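Local structure of glycoside Hydrolase (Bacteroides uniformis, 5T99) at residues A[34-40]-A[85-90]; A[177-183]-A[280-284]; A[632-636]-A[692-696]; A[744-748]-A[784-788]. The protein probably hydrolyses galactosidic bonds in agarose-derived oligosaccharides as a family 2 glycoside hydrolase, its pocket holding the imino sugar d-galacto-isofagomine in this crystal. All coordinates share one frame; numbering follows the deposited sequence.

Contact 1: residues A[34-40]-A[85-90]; sequences WRFFKGE and TGWYRK
Strands 34-38 and 86-90 run antiparallel, their axes 4.6 Å apart, with Arg35-Arg89 and Phe37-Trp87 as hydrogen-bonded pairs and Phe36-Tyr88 and Lys38-Gly86 as non-hydrogen-bonded ones. They are inner strands of a six-stranded sheet in the sugar-binding domain, the jelly-roll β-sandwich of family 2 glycoside hydrolases; strand 55-57 flanks the first and strand 146-153 the second. The backbone bonds include Arg35 N to Arg89 O at 2.7 Å. At one end Lys90, fully extended, crosses the Trp34 indole: its CB sits over the six-membered ring, 3.6 Å from the centroid, and its CD lies 3.6 Å from Trp34 NE1. Trp34 NE1 and Lys90 NZ both bond to Phe30 O, and Lys90 NZ also to Glu32 O. With an alanine in place of Trp34 the Lys90 methylenes would probably lose the flat surface they lie on, and Phe30 O its indole donor. Further along, Phe36 CD1 sits over the face of Tyr88, 3.6 Å from Tyr88 CZ, the two ring planes 42° apart. On the other face of the sheet Trp87 NE1 points almost straight (169°) at Glu40 OE1, 3.2 Å off and in the indole plane.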
loop_
_atom_site.group_PDB
_atom_site.type_symbol
_atom_site.label_atom_id
_atom_site.label_comp_id
_atom_site.label_asym_id
_atom_site.label_seq_id
_atom_site.Cartn_x
_atom_site.Cartn_y
_atom_site.Cartn_z
ATOM N N TRP A 34 22.815 -9.772 -8.810
ATOM C CA TRP A 34 22.409 -9.641 -10.200
ATOM C C TRP A 34 23.266 -8.610 -10.930
ATOM O O TRP A 34 23.950 -7.786 -10.310
ATOM C CB TRP A 34 20.933 -9.223 -10.310
ATOM C CG TRP A 34 19.956 -10.268 -9.892
ATOM C CD1 TRP A 34 19.663 -10.649 -8.616
ATOM C CD2 TRP A 34 19.106 -11.044 -10.748
ATOM N NE1 TRP A 34 18.693 -11.628 -8.621
ATOM C CE2 TRP A 34 18.337 -11.894 -9.916
ATOM C CE3 TRP A 34 18.934 -11.121 -12.135
ATOM C CZ2 TRP A 34 17.404 -12.798 -10.425
ATOM C CZ3 TRP A 34 18.008 -12.028 -12.642
ATOM C CH2 TRP A 34 17.253 -12.854 -11.786
ATOM N N ARG A 35 23.199 -8.676 -12.260
ATOM C CA ARG A 35 23.722 -7.649 -13.163
ATOM C C ARG A 35 22.547 -6.943 -13.844
ATOM O O ARG A 35 21.585 -7.614 -14.268
ATOM C CB ARG A 35 24.597 -8.293 -14.230
ATOM C CG ARG A 35 25.769 -9.089 -13.676
ATOM C CD ARG A 35 26.809 -8.164 -13.082
ATOM N NE ARG A 35 28.062 -8.882 -12.879
ATOM C CZ ARG A 35 29.293 -8.370 -12.985
ATOM N NH1 ARG A 35 29.510 -7.091 -13.320
ATOM N NH2 ARG A 35 30.339 -9.166 -12.753
ATOM N N PHE A 36 22.626 -5.611 -13.943
ATOM C CA PHE A 36 21.591 -4.781 -14.586
ATOM C C PHE A 36 22.183 -3.883 -15.680
ATOM O O PHE A 36 23.292 -3.358 -15.545
ATOM C CB PHE A 36 20.856 -3.919 -13.544
ATOM C CG PHE A 36 19.903 -2.895 -14.139
ATOM C CD1 PHE A 36 18.729 -3.300 -14.784
ATOM C CD2 PHE A 36 20.171 -1.527 -14.045
ATOM C CE1 PHE A 36 17.852 -2.370 -15.326
ATOM C CE2 PHE A 36 19.296 -0.591 -14.586
ATOM C CZ PHE A 36 18.134 -1.014 -15.224
ATOM N N PHE A 37 21.416 -3.718 -16.755
ATOM C CA PHE A 37 21.737 -2.792 -17.828
ATOM C C PHE A 37 20.450 -2.145 -18.349
ATOM O O PHE A 37 19.560 -2.844 -18.836
ATOM C CB PHE A 37 22.468 -3.524 -18.964
ATOM C CG PHE A 37 22.858 -2.629 -20.106
ATOM C CD1 PHE A 37 22.067 -2.551 -21.253
ATOM C CD2 PHE A 37 24.010 -1.839 -20.027
ATOM C CE1 PHE A 37 22.424 -1.712 -22.305
ATOM C CE2 PHE A 37 24.372 -1.002 -21.077
ATOM C CZ PHE A 37 23.582 -0.942 -22.220
ATOM N N LYS A 38 20.368 -0.816 -18.232
ATOM C CA LYS A 38 19.276 -0.029 -18.806
ATOM C C LYS A 38 19.552 0.247 -20.284
ATOM O O LYS A 38 20.494 0.950 -20.599
ATOM C CB LYS A 38 19.135 1.296 -18.056
ATOM C CG LYS A 38 17.971 2.159 -18.520
ATOM C CD LYS A 38 17.863 3.429 -17.698
ATOM C CE LYS A 38 16.712 4.296 -18.193
ATOM N NZ LYS A 38 16.787 5.679 -17.649
ATOM N N GLY A 39 18.728 -0.304 -21.176
ATOM C CA GLY A 39 18.842 -0.087 -22.631
ATOM C C GLY A 39 18.845 -1.388 -23.423
ATOM O O GLY A 39 19.075 -2.467 -22.861
ATOM N N GLU A 40 18.569 -1.307 -24.724
ATOM C CA GLU A 40 18.562 -2.499 -25.574
ATOM C C GLU A 40 19.993 -2.889 -25.917
ATOM O O GLU A 40 20.858 -2.032 -26.103
ATOM C CB GLU A 40 17.744 -2.285 -26.854
ATOM C CG GLU A 40 17.610 -3.527 -27.739
ATOM C CD GLU A 40 16.913 -4.700 -27.055
ATOM O OE1 GLU A 40 17.552 -5.398 -26.237
ATOM O OE2 GLU A 40 15.726 -4.946 -27.359
ATOM N N THR A 85 13.812 -0.319 -22.272
ATOM C CA THR A 85 14.259 -1.692 -22.134
ATOM C C THR A 85 15.228 -1.762 -20.964
ATOM O O THR A 85 16.032 -0.838 -20.761
ATOM C CB THR A 85 14.933 -2.174 -23.424
ATOM O OG1 THR A 85 13.989 -2.089 -24.496
ATOM C CG2 THR A 85 15.433 -3.612 -23.300
ATOM N N GLY A 86 15.117 -2.835 -20.181
ATOM C CA GLY A 86 16.015 -3.105 -19.059
ATOM C C GLY A 86 16.294 -4.586 -19.010
ATOM O O GLY A 86 15.379 -5.400 -19.181
ATOM N N TRP A 87 17.558 -4.935 -18.786
ATOM C CA TRP A 87 17.993 -6.317 -18.757
ATOM C C TRP A 87 18.552 -6.642 -17.387
ATOM O O TRP A 87 19.267 -5.825 -16.800
ATOM C CB TRP A 87 19.083 -6.565 -19.801
ATOM C CG TRP A 87 18.601 -6.871 -21.194
ATOM C CD1 TRP A 87 18.369 -5.977 -22.203
ATOM C CD2 TRP A 87 18.329 -8.161 -21.736
ATOM N NE1 TRP A 87 17.959 -6.635 -23.342
ATOM C CE2 TRP A 87 17.935 -7.976 -23.085
ATOM C CE3 TRP A 87 18.370 -9.457 -21.213
ATOM C CZ2 TRP A 87 17.586 -9.031 -23.912
ATOM C CZ3 TRP A 87 18.030 -10.521 -22.047
ATOM C CH2 TRP A 87 17.643 -10.296 -23.385
ATOM N N TYR A 88 18.226 -7.841 -16.890
ATOM C CA TYR A 88 18.843 -8.382 -15.678
ATOM C C TYR A 88 19.417 -9.758 -15.970
ATOM O O TYR A 88 18.789 -10.555 -16.656
ATOM C CB TYR A 88 17.844 -8.512 -14.540
ATOM C CG TYR A 88 17.228 -7.227 -14.045
ATOM C CD1 TYR A 88 17.638 -6.654 -12.847
ATOM C CD2 TYR A 88 16.191 -6.613 -14.748
ATOM C CE1 TYR A 88 17.046 -5.487 -12.373
ATOM C CE2 TYR A 88 15.596 -5.448 -14.285
ATOM C CZ TYR A 88 16.029 -4.899 -13.101
ATOM O OH TYR A 88 15.448 -3.764 -12.645
ATOM N N ARG A 89 20.605 -10.028 -15.434
ATOM C CA ARG A 89 21.247 -11.331 -15.563
ATOM C C ARG A 89 21.798 -11.737 -14.219
ATOM O O ARG A 89 22.332 -10.904 -13.504
ATOM C CB ARG A 89 22.410 -11.270 -16.556
ATOM C CG ARG A 89 22.015 -11.211 -18.024
ATOM C CD ARG A 89 23.257 -10.984 -18.890
ATOM N NE ARG A 89 24.238 -12.076 -18.778
ATOM C CZ ARG A 89 24.272 -13.182 -19.526
ATOM N NH1 ARG A 89 23.369 -13.424 -20.470
ATOM N NH2 ARG A 89 25.226 -14.078 -19.316
ATOM N N LYS A 90 21.661 -13.012 -13.882
ATOM C CA LYS A 90 22.288 -13.580 -12.695
ATOM C C LYS A 90 22.958 -14.884 -13.089
ATOM O O LYS A 90 22.352 -15.710 -13.760
ATOM C CB LYS A 90 21.262 -13.824 -11.590
ATOM C CG LYS A 90 21.846 -14.471 -10.340
ATOM C CD LYS A 90 20.906 -14.398 -9.147
ATOM C CE LYS A 90 21.487 -15.128 -7.938
ATOM N NZ LYS A 90 20.640 -15.032 -6.715
#

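Contact 2: residues A[177-183]-A[280-284]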
loop_
_atom_site.group_PDB
_atom_site.type_symbol
_atom_site.label_atom_id
_atom_site.label_comp_id
_atom_site.label_asym_id
_atom_site.label_seq_id
_atom_site.Cartn_x
_atom_site.Cartn_y
_atom_site.Cartn_z
ATOM N N ASP A 177 12.524 -28.211 -4.453
ATOM C CA ASP A 177 11.641 -29.226 -3.890
ATOM C C ASP A 177 12.044 -30.647 -4.290
ATOM O O ASP A 177 12.701 -30.844 -5.308
ATOM C CB ASP A 177 10.202 -28.953 -4.330
ATOM C CG ASP A 177 9.584 -27.779 -3.601
ATOM O OD1 ASP A 177 8.861 -28.010 -2.618
ATOM O OD2 ASP A 177 9.834 -26.623 -3.999
ATOM N N ASN A 178 11.644 -31.626 -3.476
ATOM C CA ASN A 178 11.635 -33.033 -3.887
ATOM C C ASN A 178 10.484 -33.227 -4.862
ATOM O O ASN A 178 9.666 -32.329 -5.041
ATOM C CB ASN A 178 11.485 -33.965 -2.682
ATOM C CG ASN A 178 12.639 -33.838 -1.708
ATOM O OD1 ASN A 178 13.793 -34.064 -2.072
ATOM N ND2 ASN A 178 12.347 -33.443 -0.479
ATOM N N LYS A 179 10.418 -34.396 -5.491
ATOM C CA LYS A 179 9.457 -34.622 -6.573
ATOM C C LYS A 179 7.987 -34.854 -6.132
ATOM O O LYS A 179 7.088 -34.935 -6.993
ATOM C CB LYS A 179 9.953 -35.741 -7.479
ATOM C CG LYS A 179 11.189 -35.329 -8.261
ATOM C CD LYS A 179 11.667 -36.434 -9.186
ATOM C CE LYS A 179 12.993 -36.070 -9.838
ATOM N NZ LYS A 179 13.242 -36.873 -11.067
ATOM N N VAL A 180 7.748 -34.958 -4.819
ATOM C CA VAL A 180 6.408 -34.852 -4.256
ATOM C C VAL A 180 6.355 -33.589 -3.399
ATOM O O VAL A 180 7.042 -33.487 -2.380
ATOM C CB VAL A 180 6.034 -36.088 -3.416
ATOM C CG1 VAL A 180 4.567 -36.032 -3.004
ATOM C CG2 VAL A 180 6.309 -37.372 -4.196
ATOM N N TYR A 181 5.532 -32.630 -3.808
ATOM C CA TYR A 181 5.532 -31.307 -3.173
ATOM C C TYR A 181 4.261 -30.508 -3.443
ATOM O O TYR A 181 3.491 -30.798 -4.375
ATOM C CB TYR A 181 6.727 -30.473 -3.671
ATOM C CG TYR A 181 6.603 -30.102 -5.141
ATOM C CD1 TYR A 181 6.209 -28.824 -5.535
ATOM C CD2 TYR A 181 6.837 -31.050 -6.138
ATOM C CE1 TYR A 181 6.077 -28.497 -6.877
ATOM C CE2 TYR A 181 6.697 -30.736 -7.488
ATOM C CZ TYR A 181 6.323 -29.464 -7.854
ATOM O OH TYR A 181 6.191 -29.172 -9.192
ATOM N N ILE A 182 4.106 -29.462 -2.637
ATOM C CA ILE A 182 3.034 -28.478 -2.781
ATOM C C ILE A 182 3.472 -27.393 -3.786
ATOM O O ILE A 182 4.425 -26.672 -3.510
ATOM C CB ILE A 182 2.696 -27.862 -1.398
ATOM C CG1 ILE A 182 2.134 -28.948 -0.469
ATOM C CG2 ILE A 182 1.711 -26.711 -1.524
ATOM C CD1 ILE A 182 2.243 -28.606 1.000
ATOM N N PRO A 183 2.777 -27.271 -4.947
ATOM C CA PRO A 183 3.109 -26.248 -5.961
ATOM C C PRO A 183 2.656 -24.869 -5.529
ATOM O O PRO A 183 2.127 -24.734 -4.417
ATOM C CB PRO A 183 2.345 -26.712 -7.194
ATOM C CG PRO A 183 1.149 -27.404 -6.629
ATOM C CD PRO A 183 1.583 -28.040 -5.339
ATOM N N LEU A 280 9.731 -37.338 5.060
ATOM C CA LEU A 280 9.274 -35.986 4.750
ATOM C C LEU A 280 9.732 -35.599 3.345
ATOM O O LEU A 280 10.914 -35.732 3.036
ATOM C CB LEU A 280 9.888 -35.001 5.753
ATOM C CG LEU A 280 9.519 -33.510 5.650
ATOM C CD1 LEU A 280 8.057 -33.267 5.968
ATOM C CD2 LEU A 280 10.382 -32.697 6.603
ATOM N N THR A 281 8.814 -35.126 2.503
ATOM C CA THR A 281 9.169 -34.627 1.173
ATOM C C THR A 281 9.090 -33.110 1.008
ATOM O O THR A 281 9.758 -32.560 0.131
ATOM C CB THR A 281 8.296 -35.250 0.080
ATOM O OG1 THR A 281 6.955 -34.743 0.167
ATOM C CG2 THR A 281 8.296 -36.763 0.211
ATOM N N ASP A 282 8.274 -32.434 1.813
ATOM C CA ASP A 282 8.057 -30.998 1.654
ATOM C C ASP A 282 7.479 -30.352 2.908
ATOM O O ASP A 282 6.782 -31.007 3.691
ATOM C CB ASP A 282 7.114 -30.748 0.473
ATOM C CG ASP A 282 7.126 -29.305 0.006
ATOM O OD1 ASP A 282 8.116 -28.581 0.273
ATOM O OD2 ASP A 282 6.133 -28.897 -0.618
ATOM N N THR A 283 7.803 -29.072 3.085
ATOM C CA THR A 283 7.300 -28.259 4.182
ATOM C C THR A 283 6.868 -26.950 3.572
ATOM O O THR A 283 7.620 -26.356 2.810
ATOM C CB THR A 283 8.374 -27.992 5.253
ATOM O OG1 THR A 283 8.822 -29.232 5.820
ATOM C CG2 THR A 283 7.823 -27.117 6.377
ATOM N N TYR A 284 5.667 -26.492 3.926
ATOM C CA TYR A 284 5.042 -25.332 3.288
ATOM C C TYR A 284 4.266 -24.539 4.329
ATOM O O TYR A 284 3.371 -25.080 4.985
ATOM C CB TYR A 284 4.096 -25.820 2.197
ATOM C CG TYR A 284 3.505 -24.763 1.285
ATOM C CD1 TYR A 284 4.106 -24.457 0.054
ATOM C CD2 TYR A 284 2.333 -24.100 1.622
ATOM C CE1 TYR A 284 3.551 -23.518 -0.805
ATOM C CE2 TYR A 284 1.772 -23.158 0.769
ATOM C CZ TYR A 284 2.384 -22.872 -0.444
ATOM O OH TYR A 284 1.833 -21.934 -1.288
HETATM O O HOH W 1 6.747 -26.646 -2.026
HETATM O O HOH W 2 10.225 -30.391 -1.165
#
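Two first torsions set up the grip of strand 279-288 on segment 177-183: Asp282 swings its carboxylate away from its own backbone N (chi1 -165°), and Thr281 tucks OG1 between its N and carbonyl carbon (chi1 71°). The carboxylate thus reaches the backbone of Ile182, whose N donates to Asp282 OD2 at 2.9 Å, on the anti side of the acid group, while Thr281 OG1 gives its proton to Val180 O at 2.8 Å. Asn178 closes the other end, its ND2 bonded to Thr281 O at 2.8 Å with the acceptor in the amide plane. Past the polar part, Ile182 lays CG2 over the centre of the Tyr284 ring, 3.7 Å from the centroid, and its CD1 against Tyr284 CB. Here the chain leaves the sugar-binding domain through Asp177 and enters the family 2 β-sandwich domain; strands 180-194 and 279-288 are outer strands of its two different sheets, so side chains, not paired backbones, join them. Asp177 OD1 and Asp282 OD1 come within 3.0 Å, their carboxylate planes nearly perpendicular, and a water lies in bonding reach of Asp177 OD1 and Asp282 OD2, with more acceptors around it than protons. Arg104 pairs with the other oxygen of Asp177 and probably offsets part of the negative charge; two buried acids this close would probably still repel, and the pKa of one may be raised.

Contact 3: residues A[632-636]-A[692-696]; sequences YTNCY and AYNNL
Thr633 OG1 has two hydrogen-bond partners: it accepts the backbone N-H of Cys635 at 3.0 Å, nearly straight at 164°, and bonds to Met612 O, while the methyl of Ala692 rests against it at 3.7 Å. The bond to Cys635 N makes an ST turn where the chain passes between sheets. Strand 626-633 belongs to one sheet of the DUF4982 β-sandwich, and strand 637-642, which pairs with strand 687-693, belongs to the other; residues 633 to 636 carry the chain across between them, running roughly alongside 692-695. Thr633 can reach both partners because its hydroxyl lies opposite the backbone N (chi1 -176°), which leaves CG2 on the more hindered side. A valine in its place would probably leave Cys635 N and Met612 O without their mate and set the turn free to shift. Beyond the turn no hydrogen bond crosses the contact; it is made by van der Waals touches. Cys635 points toward 692-693, its SG 3.8 Å from Ala692 CB and its CB 3.4 Å from Tyr693 O. The Asn634 amide anchors the crossing to backbone atoms of Thr608, Lys610 and Met612. At the exposed end Tyr636 turns its ring against the 694-695 backbone, and CD2 comes to 3.5 Å from Asn695 CA. Asn695 meets the ring through carbon, its amide plane turned 60° from it: CB sits over the middle of one face, 3.7 Å from the centroid.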
loop_
_atom_site.group_PDB
_atom_site.type_symbol
_atom_site.label_atom_id
_atom_site.label_comp_id
_atom_site.label_asym_id
_atom_site.label_seq_id
_atom_site.Cartn_x
_atom_site.Cartn_y
_atom_site.Cartn_z
ATOM N N TYR A 632 -9.586 22.062 13.557
ATOM C CA TYR A 632 -10.178 20.726 13.453
ATOM C C TYR A 632 -10.013 20.002 14.792
ATOM O O TYR A 632 -8.902 19.873 15.297
ATOM C CB TYR A 632 -9.525 19.928 12.311
ATOM C CG TYR A 632 -9.472 20.639 10.958
ATOM C CD1 TYR A 632 -10.500 21.488 10.537
ATOM C CD2 TYR A 632 -8.398 20.436 10.086
ATOM C CE1 TYR A 632 -10.445 22.127 9.311
ATOM C CE2 TYR A 632 -8.341 21.071 8.850
ATOM C CZ TYR A 632 -9.367 21.914 8.472
ATOM O OH TYR A 632 -9.320 22.545 7.255
ATOM N N THR A 633 -11.117 19.560 15.371
ATOM C CA THR A 633 -11.100 18.869 16.649
ATOM C C THR A 633 -12.227 17.846 16.685
ATOM O O THR A 633 -13.228 18.001 15.988
ATOM C CB THR A 633 -11.275 19.849 17.837
ATOM O OG1 THR A 633 -11.167 19.143 19.086
ATOM C CG2 THR A 633 -12.632 20.528 17.802
ATOM N N ASN A 634 -12.048 16.816 17.512
ATOM C CA ASN A 634 -13.118 15.864 17.837
ATOM C C ASN A 634 -13.807 16.201 19.163
ATOM O O ASN A 634 -14.684 15.466 19.605
ATOM C CB ASN A 634 -12.616 14.412 17.827
ATOM C CG ASN A 634 -11.353 14.203 18.649
ATOM O OD1 ASN A 634 -10.842 15.131 19.289
ATOM N ND2 ASN A 634 -10.832 12.974 18.625
ATOM N N CYS A 635 -13.434 17.319 19.780
ATOM C CA CYS A 635 -14.052 17.771 21.036
ATOM C C CYS A 635 -15.315 18.613 20.813
ATOM O O CYS A 635 -15.559 19.134 19.733
ATOM C CB CYS A 635 -13.041 18.567 21.865
ATOM S SG CYS A 635 -11.531 17.662 22.252
ATOM N N TYR A 636 -16.111 18.730 21.862
ATOM C CA TYR A 636 -17.370 19.454 21.808
ATOM C C TYR A 636 -17.223 20.912 21.313
ATOM O O TYR A 636 -18.061 21.382 20.530
ATOM C CB TYR A 636 -18.030 19.399 23.182
ATOM C CG TYR A 636 -19.211 20.305 23.343
ATOM C CD1 TYR A 636 -20.467 19.933 22.865
ATOM C CD2 TYR A 636 -19.082 21.538 23.986
ATOM C CE1 TYR A 636 -21.563 20.771 23.010
ATOM C CE2 TYR A 636 -20.171 22.375 24.144
ATOM C CZ TYR A 636 -21.409 21.994 23.650
ATOM O OH TYR A 636 -22.494 22.837 23.801
ATOM N N ALA A 692 -9.173 23.063 23.232
ATOM C CA ALA A 692 -10.331 22.220 22.956
ATOM C C ALA A 692 -10.903 21.693 24.265
ATOM O O ALA A 692 -10.153 21.193 25.114
ATOM C CB ALA A 692 -9.939 21.061 22.050
ATOM N N TYR A 693 -12.227 21.796 24.410
ATOM C CA TYR A 693 -12.930 21.375 25.613
ATOM C C TYR A 693 -14.048 20.381 25.301
ATOM O O TYR A 693 -14.614 20.388 24.210
ATOM C CB TYR A 693 -13.566 22.580 26.316
ATOM C CG TYR A 693 -12.642 23.747 26.596
ATOM C CD1 TYR A 693 -11.895 23.804 27.769
ATOM C CD2 TYR A 693 -12.542 24.814 25.702
ATOM C CE1 TYR A 693 -11.055 24.879 28.039
ATOM C CE2 TYR A 693 -11.701 25.888 25.964
ATOM C CZ TYR A 693 -10.962 25.916 27.135
ATOM O OH TYR A 693 -10.129 26.982 27.403
ATOM N N ASN A 694 -14.388 19.550 26.284
ATOM C CA ASN A 694 -15.604 18.743 26.222
ATOM C C ASN A 694 -16.806 19.613 26.623
ATOM O O ASN A 694 -16.640 20.813 26.862
ATOM C CB ASN A 694 -15.463 17.450 27.059
ATOM C CG ASN A 694 -15.329 17.694 28.565
ATOM O OD1 ASN A 694 -15.523 18.805 29.073
ATOM N ND2 ASN A 694 -15.002 16.629 29.287
ATOM N N ASN A 695 -17.998 19.018 26.683
ATOM C CA ASN A 695 -19.230 19.761 27.021
ATOM C C ASN A 695 -19.418 20.143 28.499
ATOM O O ASN A 695 -20.375 20.839 28.824
ATOM C CB ASN A 695 -20.482 19.019 26.510
ATOM C CG ASN A 695 -20.766 17.714 27.253
ATOM O OD1 ASN A 695 -20.017 17.281 28.129
ATOM N ND2 ASN A 695 -21.866 17.077 26.887
ATOM N N LEU A 696 -18.536 19.663 29.378
ATOM C CA LEU A 696 -18.451 20.138 30.774
ATOM C C LEU A 696 -17.511 21.342 30.951
ATOM O O LEU A 696 -17.400 21.872 32.063
ATOM C CB LEU A 696 -17.984 18.998 31.697
ATOM C CG LEU A 696 -18.862 17.739 31.727
ATOM C CD1 LEU A 696 -18.174 16.598 32.467
ATOM C CD2 LEU A 696 -20.220 18.043 32.346
#

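Contact 4: residues A[744-748]-A[784-788]; sequences LCPEA and FSGMC
Leu744 reaches toward the 784-787 turn from a CB that sends CG off opposite the backbone N (chi1 -171°), down the side facing Gly786. CG arrives 4.3 Å from Gly786 CA, and there the two methyls part. CD1 lies 3.5 Å from Gly786 O and 4.1 Å from Met787 CG; CD2 goes the other way and meets the bent tip of Met787 at CE, also 4.1 Å off. The two side chains cross at about a right angle, so the leucine fork sits across the methionine chain near the start of strand 787-793, with Arg736 of the neighbouring strand 730-738 also touching it. Beside this pair two turns face each other: a type I turn from Cys745 to Ala748 and a type I' turn from Phe784 to Met787, both in the C-terminal β-sandwich domain of the family 2 enzyme. The turns meet through backbone. Gly786 N donates to Ala748 O at 3.3 Å, fairly straight at 162° and on a lone pair of that carbonyl. Gly786 has a positive phi of 95°, and with Cys745 O only 3.2 Å from its CA there would be no place for a CB pointing the same way. One residue earlier, Ser785 CA packs at 3.2 Å on Pro746 O. The serine hydroxyl turns to another part of the chain, hydrogen-bonding Arg502 O, and Arg502 NH2 in turn reaches Phe784 O. The side chains of Pro746 and Glu747, the central residues of the type I turn, point away from 784-788 and touch His618.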
loop_
_atom_site.group_PDB
_atom_site.type_symbol
_atom_site.label_atom_id
_atom_site.label_comp_id
_atom_site.label_asym_id
_atom_site.label_seq_id
_atom_site.Cartn_x
_atom_site.Cartn_y
_atom_site.Cartn_z
ATOM N N LEU A 744 9.378 26.449 14.189
ATOM C CA LEU A 744 9.504 26.085 12.778
ATOM C C LEU A 744 9.296 27.311 11.905
ATOM O O LEU A 744 8.366 28.085 12.144
ATOM C CB LEU A 744 8.469 25.024 12.390
ATOM C CG LEU A 744 8.603 24.390 10.995
ATOM C CD1 LEU A 744 9.726 23.369 10.963
ATOM C CD2 LEU A 744 7.286 23.742 10.584
ATOM N N CYS A 745 10.150 27.463 10.894
ATOM C CA CYS A 745 9.992 28.526 9.900
ATOM C C CYS A 745 9.012 28.028 8.828
ATOM O O CYS A 745 9.392 27.229 7.963
ATOM C CB CYS A 745 11.350 28.900 9.305
ATOM S SG CYS A 745 12.550 29.449 10.553
ATOM N N PRO A 746 7.738 28.478 8.888
ATOM C CA PRO A 746 6.701 27.798 8.095
ATOM C C PRO A 746 6.850 27.810 6.563
ATOM O O PRO A 746 6.212 26.983 5.900
ATOM C CB PRO A 746 5.410 28.524 8.506
ATOM C CG PRO A 746 5.853 29.860 8.984
ATOM C CD PRO A 746 7.181 29.620 9.638
ATOM N N GLU A 747 7.652 28.718 6.006
ATOM C CA GLU A 747 7.801 28.817 4.549
ATOM C C GLU A 747 9.237 28.565 4.068
ATOM O O GLU A 747 9.549 28.771 2.895
ATOM C CB GLU A 747 7.272 30.178 4.075
ATOM C CG GLU A 747 5.785 30.365 4.372
ATOM C CD GLU A 747 5.214 31.689 3.882
ATOM O OE1 GLU A 747 5.927 32.715 3.961
ATOM O OE2 GLU A 747 4.040 31.703 3.426
ATOM N N ALA A 748 10.096 28.069 4.952
ATOM C CA ALA A 748 11.512 27.924 4.633
ATOM C C ALA A 748 11.764 26.913 3.506
ATOM O O ALA A 748 11.099 25.866 3.446
ATOM C CB ALA A 748 12.285 27.527 5.881
ATOM N N PHE A 784 10.662 22.197 2.208
ATOM C CA PHE A 784 9.408 22.689 1.651
ATOM C C PHE A 784 8.497 22.940 2.836
ATOM O O PHE A 784 8.361 22.082 3.716
ATOM C CB PHE A 784 8.786 21.668 0.686
ATOM C CG PHE A 784 7.504 22.142 0.043
ATOM C CD1 PHE A 784 7.526 23.126 -0.941
ATOM C CD2 PHE A 784 6.272 21.607 0.423
ATOM C CE1 PHE A 784 6.351 23.572 -1.531
ATOM C CE2 PHE A 784 5.092 22.051 -0.163
ATOM C CZ PHE A 784 5.132 23.037 -1.140
ATOM N N SER A 785 7.897 24.124 2.871
ATOM C CA SER A 785 7.072 24.561 3.994
ATOM C C SER A 785 7.658 24.198 5.370
ATOM O O SER A 785 6.957 23.682 6.246
ATOM C CB SER A 785 5.643 24.035 3.829
ATOM O OG SER A 785 5.049 24.573 2.660
ATOM N N GLY A 786 8.955 24.472 5.527
ATOM C CA GLY A 786 9.678 24.285 6.779
ATOM C C GLY A 786 10.425 22.972 6.946
ATOM O O GLY A 786 11.286 22.867 7.831
ATOM N N MET A 787 10.125 21.973 6.113
ATOM C CA MET A 787 10.595 20.619 6.374
ATOM C C MET A 787 11.028 19.863 5.138
ATOM O O MET A 787 10.612 20.152 4.011
ATOM C CB MET A 787 9.512 19.802 7.095
ATOM C CG MET A 787 9.384 20.101 8.586
ATOM S SD MET A 787 8.172 19.073 9.454
ATOM C CE MET A 787 6.647 19.966 9.146
ATOM N N CYS A 788 11.886 18.886 5.379
ATOM C CA CYS A 788 12.202 17.874 4.401
ATOM C C CYS A 788 12.503 16.573 5.171
ATOM O O CYS A 788 12.287 16.508 6.388
ATOM C CB CYS A 788 13.330 18.348 3.472
ATOM S SG CYS A 788 14.951 18.579 4.217
#

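The contacts are spread over the multidomain chain, contact 2 where the first two domains join, and none touches another; contacts 1 and 3 lie on opposite sides of the chain's centre, about 58 Å apart between centres, contacts 3 and 4 about 29 Å. Only contact 1 pairs two strands of a single sheet, so regular backbone bonds carry it and aromatic rings fill in. Contacts 2 and 3 each bridge separate sheets: the former through buried carboxylate, amide and hydroxyl groups with water, the latter with no hydrogen bond across it, only small apolar touches and an exposed tyrosine. Contact 4 joins two turns by one backbone bond. Contact 2 is buried; the other three are partly so.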